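Local coordinates for protein pyridoxine 4-oxidase (Mesorhizobium loti, PDB 4HA6) that oxidises the 4-hydroxymethyl group of pyridoxine to an aldehyde with FAD as cofactor, as a member of the GMC oxidoreductase family, at residues A46-L51 with L311-S316; H88-M93 with N183-R188; D41-A46 with G190-A195; S151-A156 with C337-I342. All blocks are in the same frame, centred on the assembly; numbering follows the deposited sequence.

Contact 1. Residues A46-L51 with L311-S316; sequences AAWPAL and LQHSES. With PXM (4-(aminomethyl)-5-(hydroxymethyl)-2-methylpyridin-3-ol), chain J.
Trp-48 and His-313 each send a ring N-H across to a backbone carbonyl of the other segment, a reciprocal pair of bonds that ties 46-51 to 311-316. The indole NE1 donates to Gln-312 O over 2.9 Å with an N-H...O angle of 159°, and the acceptor lies at the indole edge, near the ring plane. In return His-313 NE2 reaches Ala-46 O at 2.9 Å, almost straight at 168°, with the oxygen in the imidazole plane. The two rings meet obliquely, their planes 48° apart, with His-313 CD2 near Trp-48 NE1. Both donors are tilted from the plane of the carbonyl they meet, more so at Gln-312 than at Ala-46.

The benzo end of the same indole lines the pyridoxamine pocket, probably the substrate site: Trp-48 CH2 lies 3.9 Å from C2 of the bound pyridoxamine, while on the other segment Ser-314 OG comes within 3.0 Å of its C6. A loop from the FAD-binding, Rossmann-type part of this GMC oxidoreductase thus meets the start of strand 314-320 of the antiparallel sheet, and the two line one pocket together.

Behind this first shell, the first torsion of Trp-48 sets CG between its backbone N and carbonyl carbon, which carries NE1 to Gln-312 O and the benzo end to the ligand. Pro-49 CD rests 3.2 Å above one indole face, offset toward the rim. Arg-192 also packs on Trp-48. On the strand side, Ser-309 OG bonds to the backbone N of both Leu-311 and His-313, and His-313 also has a backbone bond with Val-339.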
# COMPACT_ATOMS: atom_id res chain seq x y z
N ALA A 46 -8.79 -8.94 13.40
CA ALA A 46 -9.83 -9.71 12.71
C ALA A 46 -11.04 -8.85 12.28
O ALA A 46 -11.96 -9.35 11.65
CB ALA A 46 -10.29 -10.87 13.59
N ALA A 47 -11.01 -7.57 12.62
CA ALA A 47 -12.12 -6.68 12.29
C ALA A 47 -11.83 -5.76 11.10
O ALA A 47 -12.70 -4.97 10.71
CB ALA A 47 -12.52 -5.86 13.51
N TRP A 48 -10.63 -5.86 10.53
CA TRP A 48 -10.20 -4.95 9.46
C TRP A 48 -11.16 -4.76 8.26
O TRP A 48 -11.33 -3.63 7.80
CB TRP A 48 -8.75 -5.24 9.00
CG TRP A 48 -8.54 -6.45 8.11
CD1 TRP A 48 -8.29 -7.74 8.51
CD2 TRP A 48 -8.53 -6.47 6.67
NE1 TRP A 48 -8.14 -8.56 7.41
CE2 TRP A 48 -8.29 -7.81 6.27
CE3 TRP A 48 -8.72 -5.49 5.68
CZ2 TRP A 48 -8.23 -8.19 4.92
CZ3 TRP A 48 -8.67 -5.88 4.34
CH2 TRP A 48 -8.42 -7.21 3.98
N PRO A 49 -11.81 -5.84 7.77
CA PRO A 49 -12.73 -5.60 6.65
C PRO A 49 -13.98 -4.80 7.05
O PRO A 49 -14.46 -4.02 6.23
CB PRO A 49 -13.13 -7.02 6.21
CG PRO A 49 -12.06 -7.92 6.74
CD PRO A 49 -11.67 -7.28 8.05
N ALA A 50 -14.48 -5.00 8.27
CA ALA A 50 -15.67 -4.28 8.74
C ALA A 50 -15.42 -2.77 8.85
O ALA A 50 -16.37 -1.98 8.81
CB ALA A 50 -16.14 -4.85 10.08
N LEU A 51 -14.15 -2.40 9.00
CA LEU A 51 -13.73 -0.99 9.04
C LEU A 51 -14.12 -0.19 7.80
O LEU A 51 -14.35 1.03 7.88
CB LEU A 51 -12.21 -0.90 9.25
CG LEU A 51 -11.65 -0.82 10.68
CD1 LEU A 51 -12.25 -1.89 11.59
CD2 LEU A 51 -10.13 -0.93 10.67
N LEU A 311 -5.97 -14.39 13.51
CA LEU A 311 -5.10 -13.31 13.08
C LEU A 311 -5.89 -12.31 12.24
O LEU A 311 -6.68 -11.50 12.77
CB LEU A 311 -3.90 -13.86 12.30
CG LEU A 311 -2.84 -14.64 13.11
CD1 LEU A 311 -1.80 -15.32 12.21
CD2 LEU A 311 -2.17 -13.71 14.10
N GLN A 312 -5.71 -12.39 10.92
CA GLN A 312 -6.17 -11.35 10.00
C GLN A 312 -6.86 -11.89 8.74
O GLN A 312 -7.02 -11.16 7.75
CB GLN A 312 -4.97 -10.50 9.59
CG GLN A 312 -3.87 -11.31 8.88
CD GLN A 312 -3.39 -10.64 7.60
OE1 GLN A 312 -2.35 -11.00 7.04
NE2 GLN A 312 -4.15 -9.66 7.12
N HIS A 313 -7.24 -13.17 8.77
CA HIS A 313 -8.00 -13.85 7.70
C HIS A 313 -7.18 -14.24 6.46
O HIS A 313 -7.38 -15.32 5.89
CB HIS A 313 -9.24 -13.04 7.28
CG HIS A 313 -10.12 -12.65 8.42
ND1 HIS A 313 -10.98 -13.53 9.04
CD2 HIS A 313 -10.28 -11.46 9.05
CE1 HIS A 313 -11.62 -12.90 10.01
NE2 HIS A 313 -11.22 -11.64 10.04
N SER A 314 -6.29 -13.35 6.03
CA SER A 314 -5.43 -13.63 4.89
C SER A 314 -4.03 -13.89 5.42
O SER A 314 -3.21 -12.97 5.51
CB SER A 314 -5.41 -12.44 3.94
OG SER A 314 -4.72 -12.76 2.76
N GLU A 315 -3.76 -15.14 5.76
CA GLU A 315 -2.67 -15.48 6.65
C GLU A 315 -1.36 -15.82 5.95
O GLU A 315 -0.30 -15.73 6.57
CB GLU A 315 -3.07 -16.64 7.57
CG GLU A 315 -4.38 -16.42 8.32
CD GLU A 315 -4.54 -17.36 9.50
OE1 GLU A 315 -3.79 -18.36 9.58
OE2 GLU A 315 -5.41 -17.09 10.35
N SER A 316 -1.43 -16.19 4.68
CA SER A 316 -0.24 -16.69 3.99
C SER A 316 -0.24 -16.42 2.48
O SER A 316 -0.98 -17.07 1.72
CB SER A 316 -0.10 -18.20 4.24
OG SER A 316 1.09 -18.72 3.66
N1 PXM J . -5.95 -9.37 1.39
C2 PXM J . -6.16 -8.12 0.97
C2A PXM J . -7.37 -7.74 0.17
C3 PXM J . -5.20 -7.18 1.33
O3 PXM J . -5.38 -5.88 0.93
C4 PXM J . -4.06 -7.53 2.08
C5 PXM J . -3.90 -8.89 2.48
C5A PXM J . -2.76 -9.46 3.30
O5 PXM J . -1.55 -8.80 3.28
C6 PXM J . -4.90 -9.79 2.10
C4A PXM J . -3.09 -6.43 2.40
N4 PXM J . -2.72 -5.63 1.27

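Contact 2. Residues H88-M93 with N183-R188; sequences HAMGYM and NSLNIR. With FAD (flavin-adenine dinucleotide), chain B; PXM (4-(aminomethyl)-5-(hydroxymethyl)-2-methylpyridin-3-ol), chain J.
Asn-186 keeps CG beside its backbone N (chi1 -63°), whereas Tyr-92 swings CG anti to its own (chi1 -173°), and these settings bring amide and phenol ring together with their planes 62° apart. They flank a single beta bridge, centred on Gly-91 and Leu-185, that joins a flavin-binding loop of this GMC oxidoreductase to the segment 183-188. The ring atom CD1 of Tyr-92 lies 3.8 Å from Asn-186 ND2. Both polar ends are engaged beyond the contact: Asn-186 ND2 donates to Pro-142 O, and Tyr-92 OH is bonded to Glu-125.

In the bridge Asn-186 N donates to Met-90 O at 2.9 Å, and Tyr-92 N donates to Ser-184 O at 3.0 Å. A CA-H...O contact from Leu-185 adds to the grip on Met-90 O, and the methyl CD2 of Leu-185 packs against the same carbonyl.

The bridged loop reads the flavin edge by its backbone. Ala-89 N donates to FAD N5 at 2.7 Å, nearly straight, while Gly-91 takes both N-H and C=O to the pyrimidine side, giving to O4 and receiving from N3. Ala-89 CB faces the bound pyridoxamine, 3.4 Å from its C4A. One water spans the two segments beside the flavin, donating to Gly-91 O and, at 2.7 Å, to Asn-186 OD1.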
# COMPACT_ATOMS: atom_id res chain seq x y z
N HIS A 88 -5.49 -1.22 7.40
CA HIS A 88 -4.57 -2.34 7.10
C HIS A 88 -5.10 -3.77 7.17
O HIS A 88 -5.98 -4.07 7.97
CB HIS A 88 -3.49 -2.34 8.17
CG HIS A 88 -2.15 -1.90 7.70
ND1 HIS A 88 -1.11 -1.66 8.58
CD2 HIS A 88 -1.67 -1.65 6.46
CE1 HIS A 88 -0.05 -1.28 7.90
NE2 HIS A 88 -0.36 -1.27 6.61
N ALA A 89 -4.50 -4.66 6.37
CA ALA A 89 -4.55 -6.08 6.69
C ALA A 89 -3.33 -6.42 7.56
O ALA A 89 -3.09 -7.58 7.89
CB ALA A 89 -4.58 -6.93 5.44
N MET A 90 -2.58 -5.38 7.92
CA MET A 90 -1.36 -5.42 8.73
C MET A 90 -0.23 -6.39 8.30
O MET A 90 0.65 -6.72 9.10
CB MET A 90 -1.67 -5.49 10.25
CG MET A 90 -2.65 -6.57 10.72
SD MET A 90 -3.90 -5.95 11.88
CE MET A 90 -5.32 -5.85 10.78
N GLY A 91 -0.24 -6.79 7.03
CA GLY A 91 0.85 -7.60 6.50
C GLY A 91 2.09 -6.74 6.37
O GLY A 91 1.98 -5.56 5.99
N TYR A 92 3.24 -7.30 6.72
CA TYR A 92 4.52 -6.60 6.57
C TYR A 92 5.42 -7.34 5.57
O TYR A 92 5.94 -8.43 5.88
CB TYR A 92 5.23 -6.47 7.91
CG TYR A 92 6.49 -5.62 7.87
CD1 TYR A 92 6.41 -4.22 7.92
CD2 TYR A 92 7.74 -6.21 7.80
CE1 TYR A 92 7.57 -3.44 7.89
CE2 TYR A 92 8.91 -5.43 7.77
CZ TYR A 92 8.81 -4.06 7.81
OH TYR A 92 9.96 -3.31 7.77
N MET A 93 5.59 -6.76 4.38
CA MET A 93 6.43 -7.33 3.34
C MET A 93 7.35 -6.23 2.82
O MET A 93 6.87 -5.28 2.21
CB MET A 93 5.57 -7.83 2.16
CG MET A 93 4.80 -9.13 2.41
SD MET A 93 3.33 -8.97 3.46
CE MET A 93 2.40 -10.40 2.86
N ASN A 183 2.32 -14.94 6.71
CA ASN A 183 2.69 -13.53 6.59
C ASN A 183 3.19 -12.98 7.91
O ASN A 183 2.60 -13.27 8.96
CB ASN A 183 1.48 -12.70 6.15
CG ASN A 183 0.88 -13.19 4.85
OD1 ASN A 183 1.56 -13.78 4.02
ND2 ASN A 183 -0.42 -12.96 4.67
N SER A 184 4.26 -12.20 7.88
CA SER A 184 4.66 -11.42 9.04
C SER A 184 3.62 -10.33 9.23
O SER A 184 3.05 -9.84 8.25
CB SER A 184 6.05 -10.81 8.84
OG SER A 184 7.02 -11.82 8.61
N LEU A 185 3.36 -9.95 10.49
CA LEU A 185 2.27 -9.02 10.81
C LEU A 185 2.68 -7.94 11.81
O LEU A 185 3.50 -8.18 12.70
CB LEU A 185 1.08 -9.79 11.39
CG LEU A 185 0.39 -10.83 10.53
CD1 LEU A 185 -0.57 -11.64 11.37
CD2 LEU A 185 -0.35 -10.16 9.40
N ASN A 186 2.11 -6.74 11.66
CA ASN A 186 2.33 -5.69 12.65
C ASN A 186 1.31 -5.83 13.77
O ASN A 186 0.31 -5.11 13.80
CB ASN A 186 2.24 -4.28 12.06
CG ASN A 186 3.31 -4.01 11.00
OD1 ASN A 186 3.04 -3.35 10.00
ND2 ASN A 186 4.53 -4.51 11.24
N ILE A 187 1.58 -6.79 14.66
CA ILE A 187 0.72 -7.09 15.80
C ILE A 187 1.62 -7.27 17.02
O ILE A 187 2.73 -7.80 16.90
CB ILE A 187 -0.10 -8.40 15.56
CG1 ILE A 187 -1.03 -8.25 14.35
CG2 ILE A 187 -0.93 -8.77 16.78
CD1 ILE A 187 -1.90 -9.48 14.09
N ARG A 188 1.18 -6.77 18.17
CA ARG A 188 1.87 -7.00 19.43
C ARG A 188 0.82 -7.18 20.53
O ARG A 188 -0.09 -6.35 20.67
CB ARG A 188 2.81 -5.83 19.78
CG ARG A 188 3.37 -5.91 21.21
CD ARG A 188 4.83 -5.48 21.27
NE ARG A 188 5.70 -6.41 20.54
CZ ARG A 188 6.96 -6.16 20.21
NH1 ARG A 188 7.53 -5.00 20.54
NH2 ARG A 188 7.67 -7.06 19.53
PA FAD B . -1.87 7.05 3.90
O1A FAD B . -1.38 6.14 5.01
O2A FAD B . -3.15 6.69 3.18
O5B FAD B . -2.01 8.53 4.53
C5B FAD B . -2.65 9.63 3.89
C4B FAD B . -3.12 10.53 5.02
O4B FAD B . -3.22 11.90 4.61
C3B FAD B . -4.51 10.12 5.50
O3B FAD B . -4.46 10.11 6.94
C2B FAD B . -5.44 11.22 4.98
O2B FAD B . -6.56 11.42 5.86
C1B FAD B . -4.51 12.43 4.93
N9A FAD B . -4.85 13.45 3.89
C8A FAD B . -5.20 13.20 2.60
N7A FAD B . -5.41 14.37 1.94
C5A FAD B . -5.19 15.39 2.80
C6A FAD B . -5.23 16.88 2.73
N6A FAD B . -5.55 17.53 1.57
N1A FAD B . -4.93 17.57 3.87
C2A FAD B . -4.59 16.94 5.02
N3A FAD B . -4.53 15.59 5.13
C4A FAD B . -4.82 14.77 4.08
N1 FAD B . -0.11 -2.47 3.08
C2 FAD B . 0.67 -3.47 3.54
O2 FAD B . 1.91 -3.39 3.36
N3 FAD B . 0.17 -4.55 4.16
C4 FAD B . -1.15 -4.71 4.38
O4 FAD B . -1.60 -5.74 4.95
C4X FAD B . -2.07 -3.66 3.90
N5 FAD B . -3.41 -3.74 4.06
C5X FAD B . -4.23 -2.75 3.62
C6 FAD B . -5.60 -2.85 3.80
C7 FAD B . -6.45 -1.83 3.36
C7M FAD B . -7.94 -1.95 3.57
C8 FAD B . -5.87 -0.63 2.70
C8M FAD B . -6.78 0.47 2.22
C9 FAD B . -4.49 -0.52 2.51
C9A FAD B . -3.66 -1.55 2.95
N10 FAD B . -2.27 -1.46 2.76
C10 FAD B . -1.45 -2.50 3.23
C1' FAD B . -1.69 -0.29 2.09
C2' FAD B . -1.00 0.67 3.05
O2' FAD B . -1.83 0.90 4.20
C3' FAD B . -0.77 1.97 2.29
O3' FAD B . -0.09 1.67 1.06
C4' FAD B . 0.05 2.96 3.10
O4' FAD B . -0.63 3.19 4.35
C5' FAD B . 0.26 4.27 2.35
O5' FAD B . 0.63 5.28 3.29
P FAD B . 0.78 6.80 2.81
O1P FAD B . 1.54 7.61 3.86
O2P FAD B . 1.24 6.83 1.37
O3P FAD B . -0.75 7.28 2.77
N1 PXM J . -5.95 -9.37 1.39
C2 PXM J . -6.16 -8.12 0.97
C2A PXM J . -7.37 -7.74 0.17
C3 PXM J . -5.20 -7.18 1.33
O3 PXM J . -5.38 -5.88 0.93
C4 PXM J . -4.06 -7.53 2.08
C5 PXM J . -3.90 -8.89 2.48
C5A PXM J . -2.76 -9.46 3.30
O5 PXM J . -1.55 -8.80 3.28
C6 PXM J . -4.90 -9.79 2.10
C4A PXM J . -3.09 -6.43 2.40
N4 PXM J . -2.72 -5.63 1.27
O HOH W 1 2.53 -3.17 7.34
O HOH W 2 5.79 -11.43 5.42

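Contact 3. Residues D41-A46 with G190-A195; sequences DIWNPA and GRRVTA
Trp-43 and Arg-192 bring their CA atoms within 4.9 Å, where the end of a 3-10 turn, 41-43, meets the short strand 191-192. One backbone bond joins the segments: Arg-192 N donates to Trp-43 O over 3.1 Å, with an N-H...O angle of 167°. The turn itself is closed by Asn-44 N on Asp-41 O.

Arg-192 then bends at chi2 and chi3 and runs its aliphatic part past the carbonyl oxygen of Ile-42, with CG 3.3 Å from Ile-42 O. NE is close to that oxygen, yet its N-H is poorly aimed and the bond is weak; NH2 makes another weak bond, to His-88 O. A water at the edge of the guanidinium, in its plane, lies 2.6 Å from Asn-44 O. Indole and guanidinium planes stand 88° apart, and Arg-192 O sits at the indole edge, 3.6 Å from Trp-43 CD1. The indole NE1 is bonded to Asp-197. At the other end, Pro-45 lays CG 3.5 Å from Gly-190 O, beside the tight turn of the hairpin.

The hairpin of strands 187-188 and 191-192 is thereby fastened to the loop after strand 28-31 of the Rossmann-type sheet, a join probably within the FAD-binding part of the GMC fold.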
# COMPACT_ATOMS: atom_id res chain seq x y z
N ASP A 41 -12.77 -1.21 17.32
CA ASP A 41 -12.63 -2.25 16.30
C ASP A 41 -11.32 -2.11 15.51
O ASP A 41 -10.79 -3.09 14.98
CB ASP A 41 -13.83 -2.23 15.34
CG ASP A 41 -15.14 -2.62 16.02
OD1 ASP A 41 -15.12 -3.50 16.91
OD2 ASP A 41 -16.19 -2.05 15.66
N ILE A 42 -10.80 -0.87 15.44
CA ILE A 42 -9.57 -0.56 14.70
C ILE A 42 -8.36 -1.41 15.13
O ILE A 42 -7.53 -1.78 14.29
CB ILE A 42 -9.22 0.95 14.82
CG1 ILE A 42 -10.34 1.83 14.27
CG2 ILE A 42 -7.91 1.27 14.11
CD1 ILE A 42 -10.05 3.33 14.37
N TRP A 43 -8.27 -1.72 16.42
CA TRP A 43 -7.13 -2.46 16.96
C TRP A 43 -7.33 -3.97 17.01
O TRP A 43 -6.41 -4.73 17.34
CB TRP A 43 -6.72 -1.90 18.33
CG TRP A 43 -6.18 -0.52 18.21
CD1 TRP A 43 -4.89 -0.16 17.96
CD2 TRP A 43 -6.93 0.70 18.30
NE1 TRP A 43 -4.78 1.21 17.89
CE2 TRP A 43 -6.02 1.76 18.10
CE3 TRP A 43 -8.27 1.00 18.53
CZ2 TRP A 43 -6.42 3.10 18.14
CZ3 TRP A 43 -8.66 2.33 18.56
CH2 TRP A 43 -7.74 3.36 18.37
N ASN A 44 -8.54 -4.39 16.67
CA ASN A 44 -8.88 -5.80 16.53
C ASN A 44 -8.51 -6.26 15.12
O ASN A 44 -9.19 -5.90 14.15
CB ASN A 44 -10.38 -5.96 16.78
CG ASN A 44 -10.84 -7.40 16.67
OD1 ASN A 44 -10.03 -8.33 16.59
ND2 ASN A 44 -12.16 -7.59 16.66
N PRO A 45 -7.42 -7.05 14.99
CA PRO A 45 -6.89 -7.47 13.68
C PRO A 45 -7.93 -8.13 12.78
O PRO A 45 -7.95 -7.90 11.56
CB PRO A 45 -5.80 -8.49 14.05
CG PRO A 45 -5.39 -8.13 15.46
CD PRO A 45 -6.65 -7.62 16.12
N ALA A 46 -8.79 -8.94 13.40
CA ALA A 46 -9.83 -9.71 12.71
C ALA A 46 -11.04 -8.85 12.28
O ALA A 46 -11.96 -9.35 11.65
CB ALA A 46 -10.29 -10.87 13.59
N GLY A 190 -1.56 -9.33 20.65
CA GLY A 190 -2.86 -9.51 20.05
C GLY A 190 -3.44 -8.24 19.46
O GLY A 190 -4.53 -8.26 18.89
N ARG A 191 -2.71 -7.13 19.58
CA ARG A 191 -3.21 -5.85 19.09
C ARG A 191 -2.54 -5.38 17.82
O ARG A 191 -1.30 -5.41 17.71
CB ARG A 191 -3.01 -4.77 20.15
CG ARG A 191 -4.30 -4.16 20.62
CD ARG A 191 -4.75 -4.86 21.88
NE ARG A 191 -3.76 -4.67 22.94
CZ ARG A 191 -3.87 -3.77 23.92
NH1 ARG A 191 -4.94 -2.99 23.99
NH2 ARG A 191 -2.91 -3.66 24.83
N ARG A 192 -3.34 -4.91 16.87
CA ARG A 192 -2.78 -4.27 15.68
C ARG A 192 -1.91 -3.10 16.14
O ARG A 192 -2.23 -2.42 17.13
CB ARG A 192 -3.88 -3.82 14.71
CG ARG A 192 -4.31 -2.38 14.88
CD ARG A 192 -4.44 -1.65 13.55
NE ARG A 192 -5.47 -2.22 12.70
CZ ARG A 192 -5.44 -2.14 11.37
NH1 ARG A 192 -4.43 -1.52 10.80
NH2 ARG A 192 -6.40 -2.68 10.62
N VAL A 193 -0.80 -2.90 15.44
CA VAL A 193 0.07 -1.75 15.73
C VAL A 193 0.19 -0.89 14.47
O VAL A 193 0.64 -1.38 13.43
CB VAL A 193 1.47 -2.19 16.20
CG1 VAL A 193 2.34 -0.98 16.45
CG2 VAL A 193 1.36 -3.06 17.46
N THR A 194 -0.20 0.38 14.55
CA THR A 194 -0.18 1.23 13.37
C THR A 194 1.04 2.14 13.35
O THR A 194 1.82 2.18 14.30
CB THR A 194 -1.42 2.13 13.32
OG1 THR A 194 -1.32 3.14 14.33
CG2 THR A 194 -2.66 1.31 13.55
N ALA A 195 1.18 2.88 12.26
CA ALA A 195 2.23 3.89 12.19
C ALA A 195 2.05 4.89 13.33
O ALA A 195 3.03 5.27 13.98
CB ALA A 195 2.18 4.61 10.84
O HOH W 3 -8.99 -3.99 12.39

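Contact 4. Residues S151-A156 with C337-I342; sequences SPLARA and CGVAPI
Leu-153 and Cys-337 make the nearest apolar approach, the thiol sulfur SG lying 3.9 Å from the branch carbon CG of the leucine. The same sulfur touches the helix backbone, 4.0 Å from Ala-154 CA, and so sits against the first turn rather than against one side chain alone. It gets there with SG anti to the backbone N of Cys-337 (chi1 179°), which extends the thiol toward the helix. Further along, Leu-153 sends CD2 to the backbone of Val-339, 4.1 Å from its CA, and the same CD2 lies 4.3 Å from Val-339 CG1. Both methyls of Val-339 lie 4.1 Å from Ser-151 OG.

No hydrogen bond crosses between 151-156 and 337-342. Ser-151 is the N-cap of the helix, its OG accepting a weak bond from Leu-153 N at 3.1 Å, while its backbone N is bonded to the carboxylate of Glu-315.

The contact sets the N-terminal turn of helix 152-163 against the end of strand 333-338. That strand lies in the antiparallel sheet between 314-320 and 355-362; Glu-315 of the first packs on Ala-154 and Val-339, and Tyr-356 of the second packs on Leu-153.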
# COMPACT_ATOMS: atom_id res chain seq x y z
N SER A 151 -3.79 -20.63 11.36
CA SER A 151 -4.94 -21.49 11.08
C SER A 151 -4.54 -22.86 10.49
O SER A 151 -3.67 -22.94 9.62
CB SER A 151 -5.89 -20.78 10.12
OG SER A 151 -6.77 -21.69 9.50
N PRO A 152 -5.19 -23.95 10.95
CA PRO A 152 -4.87 -25.25 10.37
C PRO A 152 -5.09 -25.28 8.85
O PRO A 152 -4.34 -25.98 8.16
CB PRO A 152 -5.82 -26.22 11.10
CG PRO A 152 -6.84 -25.37 11.77
CD PRO A 152 -6.16 -24.05 12.05
N LEU A 153 -6.06 -24.52 8.35
CA LEU A 153 -6.22 -24.30 6.90
C LEU A 153 -4.97 -23.71 6.26
O LEU A 153 -4.50 -24.19 5.22
CB LEU A 153 -7.43 -23.39 6.60
CG LEU A 153 -7.68 -23.00 5.14
CD1 LEU A 153 -7.63 -24.21 4.19
CD2 LEU A 153 -9.02 -22.27 4.97
N ALA A 154 -4.42 -22.65 6.87
CA ALA A 154 -3.22 -22.01 6.35
C ALA A 154 -2.01 -22.94 6.41
O ALA A 154 -1.17 -22.94 5.50
CB ALA A 154 -2.93 -20.71 7.08
N ARG A 155 -1.90 -23.73 7.47
CA ARG A 155 -0.79 -24.67 7.55
C ARG A 155 -0.89 -25.72 6.45
O ARG A 155 0.12 -26.19 5.92
CB ARG A 155 -0.71 -25.33 8.93
CG ARG A 155 -0.25 -24.39 10.03
CD ARG A 155 -0.07 -25.12 11.35
NE ARG A 155 -1.10 -24.76 12.32
CZ ARG A 155 -2.13 -25.55 12.66
NH1 ARG A 155 -2.26 -26.74 12.09
NH2 ARG A 155 -3.02 -25.13 13.55
N ALA A 156 -2.12 -26.09 6.12
CA ALA A 156 -2.36 -27.09 5.10
C ALA A 156 -1.98 -26.50 3.73
O ALA A 156 -1.42 -27.19 2.86
CB ALA A 156 -3.80 -27.52 5.12
N CYS A 337 -3.73 -17.65 0.88
CA CYS A 337 -4.77 -18.46 1.51
C CYS A 337 -5.73 -17.58 2.31
O CYS A 337 -5.38 -17.09 3.38
CB CYS A 337 -4.14 -19.51 2.43
SG CYS A 337 -5.36 -20.54 3.25
N GLY A 338 -6.94 -17.37 1.78
CA GLY A 338 -7.95 -16.59 2.49
C GLY A 338 -8.83 -17.50 3.35
O GLY A 338 -9.68 -18.22 2.82
N VAL A 339 -8.63 -17.47 4.66
CA VAL A 339 -9.45 -18.27 5.58
C VAL A 339 -10.95 -17.90 5.48
O VAL A 339 -11.82 -18.74 5.73
CB VAL A 339 -8.92 -18.19 7.04
CG1 VAL A 339 -9.64 -19.20 7.94
CG2 VAL A 339 -7.40 -18.42 7.08
N ALA A 340 -11.24 -16.66 5.09
CA ALA A 340 -12.61 -16.23 4.79
C ALA A 340 -12.97 -16.48 3.32
O ALA A 340 -12.14 -16.28 2.43
CB ALA A 340 -12.77 -14.77 5.11
N PRO A 341 -14.21 -16.90 3.06
CA PRO A 341 -14.69 -17.21 1.70
C PRO A 341 -14.86 -15.96 0.81
O PRO A 341 -15.98 -15.63 0.43
CB PRO A 341 -16.04 -17.89 1.95
CG PRO A 341 -16.51 -17.32 3.28
CD PRO A 341 -15.25 -17.13 4.09
N ILE A 342 -13.76 -15.31 0.48
CA ILE A 342 -13.78 -14.00 -0.19
C ILE A 342 -14.07 -14.06 -1.70
O ILE A 342 -13.35 -14.70 -2.45
CB ILE A 342 -12.44 -13.27 0.07
CG1 ILE A 342 -12.30 -12.94 1.56
CG2 ILE A 342 -12.33 -12.02 -0.80
CD1 ILE A 342 -11.07 -12.11 1.92

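Overall arrangement
From the N terminus the chain leaves strand 28-31 and enters the loop holding 41-46 and 46-51, where contacts 3 and 1 begin and share Ala-46. Residues 88-93 follow, and contact 2 closes first, at 183-188, nested within the loops of both contact 3, closed at 190-195, and contact 1, closed only at 311-316. Contacts 1 and 3 cross. Contact 4 starts at 151-156, inside all three loops, and ends beyond them at 337-342, so it crosses each. Contact 2 meets contact 3 through the hairpin 187-192, and contact 1 meets contact 4 through neighbouring strands 314-320 and 333-338. Together they tie flavin-side loops to the antiparallel sheet and helix 152-163, with pyridoxamine touching contacts 1 and 2.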